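Local coordinates for putative gdp-fucose protein o-fucosyltransferase 1 (Caenorhabditis elegans, PDB 3ZY2) that belongs to the GT-B clan of glycosyltransferase folds and holds guanosine-5'-diphosphate between two Rossmann-like halves, at residues A[26-31]-A[189-194]; A[18-23]-A[61-66]; A[262-267]-A[288-293]. All coordinates share one frame; numbering follows the deposited sequence.

Overall arrangement
From the N terminus, strand 10-13 leads into helix 20-37, whose first turn enters contact 2 and whose next turns enter contact 1. Contact 2 closes the shorter loop, back to residues 61-66, and contact 1 the longer, to residues 189-194 ahead of helix 195-208. Their segments alternate along the chain, so the two cross; their centres lie about 7 Å apart, and Leu62 O to Ser194 N and Gln64 N to Arg192 O join 61-66 to 189-194. Contact 3 follows in series, closing a helix-strand excursion beside the second parallel sheet, its centre about 26 Å from that of contact 2; both touch GDP.

Contact 1. Residues A[26-31]-A[189-194]; sequences QFLGVL and KYLRWS
Leu191 sets its two methyl groups against Phe27 and Leu28 of helix 20-37, the first long helix after strand 10-13 in the N-terminal Rossmann-like half of this GT-B protein. More loosely, Leu31 CD1 stands 4.3 Å from Leu191 CD2. Phe27, Leu28 and Leu31 (i, i+1, i+4) fall on one side of the helix, and the 2.9 Å bond from Leu31 N to Phe27 O confirms the one-turn spacing. The closest pair of CA atoms, Leu28 CA and Leu191 CA, is 9.1 Å apart, and side chains make the contacts between the segments.

Of the Leu191 branches, CD2 comes closest to the ring, 3.6 Å from Phe27 CE2 and at a slant; CD1 touches the same ring more loosely and also reaches Leu28. Phe27 has CG anti to its own N (chi1 176°), which carries the ring out toward the loop; Leu31 CD1 lies over one face of that ring, 3.7 Å above its plane and displaced toward the rim. The long axes of Phe27 and Leu191 are skewed, as are those of Leu28 and Leu191.

All four touching residues are buried. Val68 of helix 65-68 and Leu41 of strand 40-42 complete the apolar surroundings where the loop ahead of helix 195-208 meets helix 20-37. On the Leu28 side the approach is made by a single methyl pair, Leu28 CD2 and Leu191 CD1, at 3.8 Å.

Contact 2. Residues A[18-23]-A[61-66]; sequences GRFGNQ and FLFQVG. With GDP (guanosine-5'-diphosphate), chain C.
Phe20 reaches from the first turn of helix 20-37 to Leu62 and Phe63, while the backbone of that turn grips GDP: a Rossmann-like helix N terminus at the phosphate of a nucleoside diphosphate, as befits the GT-B fold. Phe20 CB lies 3.6 Å from GDP O3'. With CG anti to the backbone N (chi1 -169°), the ring extends toward residues 61-66. The methyl CD1 of Leu62 spans two ring atoms obliquely, 3.7 Å from Phe20 CE1 and 3.9 Å from Phe20 CZ. At the tip, Phe20 CZ also meets Phe63 CE2 at 4.0 Å, which lies at the ring edge, near its plane. Tyr316 and Phe46 meet the Phe20 ring edge-to-face, and Trp193 stacks on Phe63, so several aromatic rings gather here.

Gly21 N donates to GDP O1A at 2.7 Å and Asn22 N to GDP O2A at 3.2 Å, so two successive amides hold the alpha phosphate, where the helix dipole would probably favour its negative charge. Arg19 lays its guanidinium face against the ribose, with GDP O4' 3.1 Å above the plane, offset toward the rim. Within the same segment, Gln23 NE2 donates to Gly18 O with an N-H...O angle of 169°.

Contact 3. Residues A[262-267]-A[288-293]; sequences PSKQQI and DKDHMI. With GDP (guanosine-5'-diphosphate), chain C.
Met292 meets Lys264 and Ile267 through the end of its side chain. The apolar part of the contact is made by the sulfur and the terminal methyl. Met292 SD sits 4.0 Å from Ile267 CD1, with Ile267 CG2 almost as near, while Met292 CE rests against the CB and CG of Lys264, 3.9 Å from CG. The bend at chi3 (67°) turns CE out of line with the otherwise extended chain and brings it onto the lysine's aliphatic base. Leu218 of strand 213-218 packs on both Ile267 and Met292, so the pair lies against the second parallel sheet.

The charged part is looser. The extended Lys264 chain crosses the Asp290 side chain at about a right angle, and Lys264 CE comes 4.0 Å from Asp290 OD2. Lys264 NZ is 4.6 Å from Asp290 OD2, too far for a salt bridge, so any attraction is probably modest.

Hydrogen bonds shape each segment from within. Asp290 OD1 accepts from Met292 N at 2.9 Å, the amide lying above the carboxylate plane, 49° out of it; this Asx turn probably helps set the backbone at Met292, the N-cap position of helix 293-300. In the other segment Gln266 N donates to Ser263 OG, and Ser263 N to Gln266 OE1 at 170°, a capping box at the start of helix 264-278.

The ligand is touched by the far end of the loop, where Asp288 CB lies 3.5 Å from GDP N9. The carboxylate of Asp288 forms a salt bridge with Arg219 and is bonded by the amides of Asn220 and Asp221. A loop following strand 282-287, with one end at the nucleotide and the other packed on a neighbouring helix, fits the C-terminal Rossmann-like nucleotide site of a GT-B fold.

Contact 1. Residues A[26-31]-A[189-194]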
# COMPACT_ATOMS: atom_id res chain seq x y z
N GLN A 26 5.88 -7.37 -12.86
CA GLN A 26 4.97 -6.22 -12.70
C GLN A 26 4.90 -5.42 -14.00
O GLN A 26 3.84 -4.91 -14.36
CB GLN A 26 5.42 -5.33 -11.54
CG GLN A 26 5.12 -5.94 -10.18
CD GLN A 26 5.17 -4.90 -9.09
OE1 GLN A 26 6.23 -4.38 -8.77
NE2 GLN A 26 4.01 -4.57 -8.51
N PHE A 27 6.00 -5.34 -14.75
CA PHE A 27 6.02 -4.57 -16.02
C PHE A 27 4.98 -5.09 -17.04
O PHE A 27 4.32 -4.30 -17.69
CB PHE A 27 7.46 -4.59 -16.58
CG PHE A 27 7.62 -3.94 -17.90
CD1 PHE A 27 7.08 -2.69 -18.18
CD2 PHE A 27 8.40 -4.56 -18.86
CE1 PHE A 27 7.28 -2.09 -19.46
CE2 PHE A 27 8.61 -3.96 -20.12
CZ PHE A 27 8.03 -2.72 -20.41
N LEU A 28 4.80 -6.41 -17.12
CA LEU A 28 3.74 -6.99 -17.98
C LEU A 28 2.37 -6.42 -17.61
O LEU A 28 1.60 -6.06 -18.50
CB LEU A 28 3.70 -8.51 -17.84
CG LEU A 28 5.00 -9.22 -18.23
CD1 LEU A 28 4.76 -10.72 -18.06
CD2 LEU A 28 5.42 -8.87 -19.64
N GLY A 29 2.07 -6.38 -16.32
CA GLY A 29 0.80 -5.78 -15.85
C GLY A 29 0.69 -4.30 -16.15
O GLY A 29 -0.37 -3.80 -16.52
N VAL A 30 1.82 -3.60 -16.05
CA VAL A 30 1.79 -2.17 -16.36
C VAL A 30 1.56 -1.90 -17.84
O VAL A 30 0.83 -0.97 -18.21
CB VAL A 30 3.05 -1.41 -15.84
CG1 VAL A 30 2.89 0.08 -16.16
CG2 VAL A 30 3.27 -1.61 -14.33
N LEU A 31 2.15 -2.72 -18.70
CA LEU A 31 1.90 -2.61 -20.13
C LEU A 31 0.40 -2.72 -20.43
O LEU A 31 -0.13 -1.90 -21.18
CB LEU A 31 2.69 -3.68 -20.88
CG LEU A 31 4.16 -3.32 -21.12
CD1 LEU A 31 4.98 -4.57 -21.38
CD2 LEU A 31 4.34 -2.36 -22.27
N LYS A 189 5.51 -12.04 -25.04
CA LYS A 189 5.76 -12.13 -26.50
C LYS A 189 6.45 -10.85 -27.03
O LYS A 189 7.28 -10.90 -27.95
CB LYS A 189 4.43 -12.38 -27.24
CG LYS A 189 4.52 -12.28 -28.74
CD LYS A 189 3.16 -12.54 -29.36
CE LYS A 189 2.99 -11.78 -30.67
NZ LYS A 189 3.98 -12.17 -31.71
N TYR A 190 6.11 -9.73 -26.40
CA TYR A 190 6.54 -8.41 -26.86
C TYR A 190 7.79 -7.92 -26.17
O TYR A 190 8.21 -6.79 -26.42
CB TYR A 190 5.40 -7.39 -26.71
CG TYR A 190 4.16 -7.82 -27.43
CD1 TYR A 190 4.06 -7.67 -28.80
CD2 TYR A 190 3.11 -8.41 -26.75
CE1 TYR A 190 2.92 -8.07 -29.49
CE2 TYR A 190 1.96 -8.81 -27.42
CZ TYR A 190 1.89 -8.64 -28.79
OH TYR A 190 0.76 -9.04 -29.46
N LEU A 191 8.39 -8.76 -25.34
CA LEU A 191 9.71 -8.45 -24.75
C LEU A 191 10.75 -9.32 -25.44
O LEU A 191 10.91 -10.51 -25.12
CB LEU A 191 9.73 -8.67 -23.24
CG LEU A 191 8.70 -7.85 -22.43
CD1 LEU A 191 8.93 -8.01 -20.95
CD2 LEU A 191 8.65 -6.37 -22.79
N ARG A 192 11.44 -8.72 -26.40
CA ARG A 192 12.42 -9.40 -27.24
C ARG A 192 13.79 -8.85 -26.87
O ARG A 192 13.99 -7.64 -26.88
CB ARG A 192 12.14 -9.10 -28.71
CG ARG A 192 13.16 -9.74 -29.66
CD ARG A 192 12.74 -9.61 -31.10
NE ARG A 192 11.49 -10.33 -31.34
CZ ARG A 192 10.79 -10.26 -32.47
NH1 ARG A 192 11.20 -9.51 -33.49
NH2 ARG A 192 9.66 -10.95 -32.58
N TRP A 193 14.74 -9.73 -26.53
CA TRP A 193 16.07 -9.27 -26.13
C TRP A 193 16.70 -8.38 -27.17
O TRP A 193 16.57 -8.60 -28.38
CB TRP A 193 17.01 -10.44 -25.81
CG TRP A 193 16.43 -11.30 -24.72
CD1 TRP A 193 15.82 -12.51 -24.88
CD2 TRP A 193 16.33 -10.97 -23.33
NE1 TRP A 193 15.37 -12.97 -23.66
CE2 TRP A 193 15.67 -12.05 -22.70
CE3 TRP A 193 16.75 -9.88 -22.55
CZ2 TRP A 193 15.39 -12.05 -21.31
CZ3 TRP A 193 16.49 -9.89 -21.18
CH2 TRP A 193 15.83 -10.98 -20.57
N SER A 194 17.43 -7.38 -26.68
CA SER A 194 18.17 -6.48 -27.57
C SER A 194 19.06 -7.30 -28.49
O SER A 194 19.46 -8.45 -28.16
CB SER A 194 19.01 -5.51 -26.75
OG SER A 194 19.99 -6.23 -26.00

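Contact 2. Residues A[18-23]-A[61-66]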
# COMPACT_ATOMS: atom_id res chain seq x y z
N GLY A 18 11.60 -5.59 -5.70
CA GLY A 18 12.36 -6.79 -6.00
C GLY A 18 13.37 -6.67 -7.13
O GLY A 18 13.63 -5.59 -7.67
N ARG A 19 13.99 -7.80 -7.45
CA ARG A 19 15.00 -7.87 -8.49
C ARG A 19 14.37 -8.13 -9.86
O ARG A 19 13.16 -7.95 -10.02
CB ARG A 19 16.03 -8.91 -8.09
CG ARG A 19 16.77 -8.41 -6.82
CD ARG A 19 16.95 -9.57 -5.88
NE ARG A 19 18.29 -10.07 -6.09
CZ ARG A 19 18.77 -11.24 -5.68
NH1 ARG A 19 18.01 -12.14 -5.05
NH2 ARG A 19 20.04 -11.50 -5.95
N PHE A 20 15.19 -8.47 -10.86
CA PHE A 20 14.72 -8.41 -12.26
C PHE A 20 13.47 -9.21 -12.56
O PHE A 20 12.57 -8.71 -13.27
CB PHE A 20 15.84 -8.82 -13.21
CG PHE A 20 15.55 -8.54 -14.65
CD1 PHE A 20 15.33 -7.24 -15.10
CD2 PHE A 20 15.56 -9.58 -15.58
CE1 PHE A 20 15.09 -6.98 -16.45
CE2 PHE A 20 15.33 -9.35 -16.92
CZ PHE A 20 15.09 -8.06 -17.37
N GLY A 21 13.38 -10.41 -12.01
CA GLY A 21 12.18 -11.21 -12.26
C GLY A 21 10.93 -10.55 -11.73
O GLY A 21 9.89 -10.57 -12.39
N ASN A 22 11.01 -9.95 -10.55
CA ASN A 22 9.85 -9.21 -10.00
C ASN A 22 9.50 -7.98 -10.84
O ASN A 22 8.32 -7.68 -11.07
CB ASN A 22 10.11 -8.74 -8.55
CG ASN A 22 10.21 -9.87 -7.51
OD1 ASN A 22 10.35 -9.58 -6.32
ND2 ASN A 22 10.17 -11.13 -7.93
N GLN A 23 10.53 -7.29 -11.35
CA GLN A 23 10.33 -6.05 -12.09
C GLN A 23 9.65 -6.35 -13.41
O GLN A 23 8.71 -5.64 -13.82
CB GLN A 23 11.66 -5.39 -12.37
CG GLN A 23 12.34 -4.88 -11.10
CD GLN A 23 13.78 -4.52 -11.34
OE1 GLN A 23 14.14 -4.04 -12.42
NE2 GLN A 23 14.63 -4.78 -10.32
N PHE A 61 18.58 -1.20 -23.44
CA PHE A 61 19.81 -1.97 -23.26
C PHE A 61 19.46 -3.46 -23.24
O PHE A 61 20.23 -4.29 -23.72
CB PHE A 61 20.51 -1.55 -21.97
CG PHE A 61 21.92 -2.06 -21.85
CD1 PHE A 61 22.91 -1.61 -22.72
CD2 PHE A 61 22.26 -2.98 -20.87
CE1 PHE A 61 24.23 -2.07 -22.62
CE2 PHE A 61 23.58 -3.45 -20.75
CZ PHE A 61 24.55 -2.99 -21.63
N LEU A 62 18.27 -3.77 -22.72
CA LEU A 62 17.85 -5.16 -22.49
C LEU A 62 16.88 -5.69 -23.54
O LEU A 62 16.99 -6.83 -23.95
CB LEU A 62 17.20 -5.30 -21.11
CG LEU A 62 18.08 -4.91 -19.93
CD1 LEU A 62 17.33 -5.12 -18.66
CD2 LEU A 62 19.39 -5.74 -19.93
N PHE A 63 15.92 -4.86 -23.94
CA PHE A 63 14.84 -5.28 -24.84
C PHE A 63 14.67 -4.34 -26.03
O PHE A 63 15.14 -3.20 -26.01
CB PHE A 63 13.52 -5.31 -24.06
CG PHE A 63 13.47 -6.31 -22.95
CD1 PHE A 63 13.56 -7.65 -23.22
CD2 PHE A 63 13.27 -5.89 -21.64
CE1 PHE A 63 13.46 -8.60 -22.20
CE2 PHE A 63 13.16 -6.83 -20.61
CZ PHE A 63 13.26 -8.19 -20.89
N GLN A 64 13.96 -4.80 -27.06
CA GLN A 64 13.80 -4.01 -28.30
C GLN A 64 12.56 -3.13 -28.23
O GLN A 64 11.46 -3.62 -28.04
CB GLN A 64 13.76 -4.92 -29.54
CG GLN A 64 15.07 -5.64 -29.74
CD GLN A 64 15.15 -6.44 -31.01
OE1 GLN A 64 14.55 -6.09 -32.03
NE2 GLN A 64 15.89 -7.55 -30.95
N VAL A 65 12.75 -1.82 -28.38
CA VAL A 65 11.64 -0.88 -28.35
C VAL A 65 10.63 -1.18 -29.46
O VAL A 65 9.42 -1.17 -29.22
CB VAL A 65 12.14 0.58 -28.43
CG1 VAL A 65 10.95 1.54 -28.55
CG2 VAL A 65 12.99 0.91 -27.20
N GLY A 66 11.12 -1.49 -30.67
CA GLY A 66 10.23 -1.81 -31.79
C GLY A 66 9.24 -2.92 -31.51
O GLY A 66 8.07 -2.84 -31.91
PB GDP C . 13.34 -14.63 -7.91
O1B GDP C . 14.18 -15.70 -8.51
O2B GDP C . 11.82 -14.34 -8.11
O3B GDP C . 14.10 -13.71 -6.77
O3A GDP C . 13.99 -13.70 -9.19
PA GDP C . 14.31 -12.01 -9.16
O1A GDP C . 14.96 -12.20 -10.77
O2A GDP C . 13.40 -11.10 -8.84
O5' GDP C . 15.51 -12.30 -7.86
C5' GDP C . 16.33 -12.93 -8.62
C4' GDP C . 17.65 -12.72 -8.73
O4' GDP C . 18.83 -13.27 -8.28
C3' GDP C . 17.78 -12.46 -10.09
O3' GDP C . 17.60 -10.96 -10.93
C2' GDP C . 19.90 -12.26 -10.61
O2' GDP C . 20.17 -11.01 -10.16
C1' GDP C . 20.04 -13.35 -9.57
N9 GDP C . 19.84 -14.46 -10.19
C8 GDP C . 18.50 -15.66 -9.92
N7 GDP C . 19.05 -16.35 -10.87
C5 GDP C . 20.08 -16.16 -11.59
C6 GDP C . 21.12 -16.72 -12.86
O6 GDP C . 20.70 -17.72 -13.22
N1 GDP C . 21.88 -15.96 -12.96
C2 GDP C . 22.34 -14.87 -12.58
N2 GDP C . 23.13 -14.31 -12.83
N3 GDP C . 21.73 -13.98 -11.43
C4 GDP C . 20.58 -14.76 -11.02

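Contact 3. Residues A[262-267]-A[288-293]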
# COMPACT_ATOMS: atom_id res chain seq x y z
N PRO A 262 15.06 -27.94 -4.68
CA PRO A 262 15.46 -29.34 -4.86
C PRO A 262 16.83 -29.61 -4.24
O PRO A 262 17.70 -28.72 -4.26
CB PRO A 262 15.57 -29.52 -6.38
CG PRO A 262 14.96 -28.34 -6.97
CD PRO A 262 14.92 -27.23 -5.96
N SER A 263 17.01 -30.81 -3.71
CA SER A 263 18.30 -31.27 -3.19
C SER A 263 19.26 -31.42 -4.36
O SER A 263 18.82 -31.58 -5.49
CB SER A 263 18.16 -32.62 -2.47
OG SER A 263 17.79 -33.66 -3.37
N LYS A 264 20.56 -31.38 -4.07
CA LYS A 264 21.57 -31.62 -5.12
C LYS A 264 21.32 -32.95 -5.82
O LYS A 264 21.37 -33.04 -7.04
CB LYS A 264 22.99 -31.56 -4.55
CG LYS A 264 23.47 -30.15 -4.24
CD LYS A 264 24.96 -30.10 -3.90
CE LYS A 264 25.26 -28.91 -3.00
NZ LYS A 264 26.43 -29.11 -2.09
N GLN A 265 21.04 -33.99 -5.04
CA GLN A 265 20.71 -35.32 -5.57
C GLN A 265 19.56 -35.28 -6.58
O GLN A 265 19.65 -35.89 -7.65
CB GLN A 265 20.36 -36.28 -4.41
CG GLN A 265 21.33 -36.24 -3.20
CD GLN A 265 20.95 -35.21 -2.13
OE1 GLN A 265 21.40 -34.06 -2.15
NE2 GLN A 265 20.13 -35.64 -1.16
N GLN A 266 18.50 -34.55 -6.23
CA GLN A 266 17.29 -34.43 -7.04
C GLN A 266 17.62 -33.66 -8.34
O GLN A 266 17.17 -34.04 -9.42
CB GLN A 266 16.15 -33.74 -6.25
CG GLN A 266 15.46 -34.66 -5.19
CD GLN A 266 14.59 -33.94 -4.10
OE1 GLN A 266 14.63 -32.72 -3.90
NE2 GLN A 266 13.82 -34.75 -3.36
N ILE A 267 18.41 -32.60 -8.23
CA ILE A 267 18.84 -31.83 -9.41
C ILE A 267 19.59 -32.73 -10.39
O ILE A 267 19.28 -32.75 -11.58
CB ILE A 267 19.72 -30.63 -9.01
CG1 ILE A 267 18.86 -29.60 -8.28
CG2 ILE A 267 20.40 -30.00 -10.27
CD1 ILE A 267 19.62 -28.52 -7.56
N ASP A 288 22.35 -18.32 -9.72
CA ASP A 288 22.66 -17.19 -8.87
C ASP A 288 23.82 -17.45 -7.92
O ASP A 288 24.35 -16.51 -7.31
CB ASP A 288 21.43 -16.78 -8.06
CG ASP A 288 20.91 -17.87 -7.15
OD1 ASP A 288 21.17 -19.07 -7.37
OD2 ASP A 288 20.22 -17.52 -6.17
N LYS A 289 24.22 -18.71 -7.79
CA LYS A 289 25.28 -19.07 -6.83
C LYS A 289 26.07 -20.30 -7.25
O LYS A 289 27.17 -20.18 -7.79
CB LYS A 289 24.69 -19.25 -5.43
CG LYS A 289 25.77 -19.33 -4.34
CD LYS A 289 25.23 -19.72 -2.98
CE LYS A 289 26.37 -20.15 -2.06
NZ LYS A 289 27.01 -21.44 -2.50
N ASP A 290 25.51 -21.49 -7.03
CA ASP A 290 26.24 -22.74 -7.25
C ASP A 290 25.78 -23.39 -8.56
O ASP A 290 24.69 -23.98 -8.64
CB ASP A 290 25.97 -23.70 -6.08
CG ASP A 290 26.70 -25.02 -6.20
OD1 ASP A 290 27.53 -25.21 -7.12
OD2 ASP A 290 26.45 -25.90 -5.33
N HIS A 291 26.61 -23.25 -9.60
CA HIS A 291 26.31 -23.86 -10.92
C HIS A 291 26.47 -25.38 -10.96
O HIS A 291 26.06 -26.03 -11.92
CB HIS A 291 27.17 -23.25 -12.04
CG HIS A 291 26.99 -21.77 -12.20
ND1 HIS A 291 26.31 -21.20 -13.25
CD2 HIS A 291 27.41 -20.74 -11.42
CE1 HIS A 291 26.31 -19.88 -13.11
NE2 HIS A 291 26.97 -19.58 -12.01
N MET A 292 27.09 -25.96 -9.93
CA MET A 292 27.22 -27.40 -9.82
C MET A 292 27.87 -28.05 -11.04
O MET A 292 27.57 -29.19 -11.35
CB MET A 292 25.85 -28.05 -9.58
CG MET A 292 25.22 -27.74 -8.22
SD MET A 292 23.57 -28.45 -8.09
CE MET A 292 23.98 -30.20 -8.10
N ILE A 293 28.78 -27.33 -11.72
CA ILE A 293 29.38 -27.82 -12.97
C ILE A 293 30.11 -29.15 -12.79
O ILE A 293 29.86 -30.09 -13.53
CB ILE A 293 30.30 -26.77 -13.68
CG1 ILE A 293 29.51 -25.53 -14.09
CG2 ILE A 293 31.01 -27.35 -14.92
CD1 ILE A 293 28.39 -25.78 -15.10
PB GDP C . 13.34 -14.63 -7.91
O1B GDP C . 14.18 -15.70 -8.51
O2B GDP C . 11.82 -14.34 -8.11
O3B GDP C . 14.10 -13.71 -6.77
O3A GDP C . 13.99 -13.70 -9.19
PA GDP C . 14.31 -12.01 -9.16
O1A GDP C . 14.96 -12.20 -10.77
O2A GDP C . 13.40 -11.10 -8.84
O5' GDP C . 15.51 -12.30 -7.86
C5' GDP C . 16.33 -12.93 -8.62
C4' GDP C . 17.65 -12.72 -8.73
O4' GDP C . 18.83 -13.27 -8.28
C3' GDP C . 17.78 -12.46 -10.09
O3' GDP C . 17.60 -10.96 -10.93
C2' GDP C . 19.90 -12.26 -10.61
O2' GDP C . 20.17 -11.01 -10.16
C1' GDP C . 20.04 -13.35 -9.57
N9 GDP C . 19.84 -14.46 -10.19
C8 GDP C . 18.50 -15.66 -9.92
N7 GDP C . 19.05 -16.35 -10.87
C5 GDP C . 20.08 -16.16 -11.59
C6 GDP C . 21.12 -16.72 -12.86
O6 GDP C . 20.70 -17.72 -13.22
N1 GDP C . 21.88 -15.96 -12.96
C2 GDP C . 22.34 -14.87 -12.58
N2 GDP C . 23.13 -14.31 -12.83
N3 GDP C . 21.73 -13.98 -11.43
C4 GDP C . 20.58 -14.76 -11.02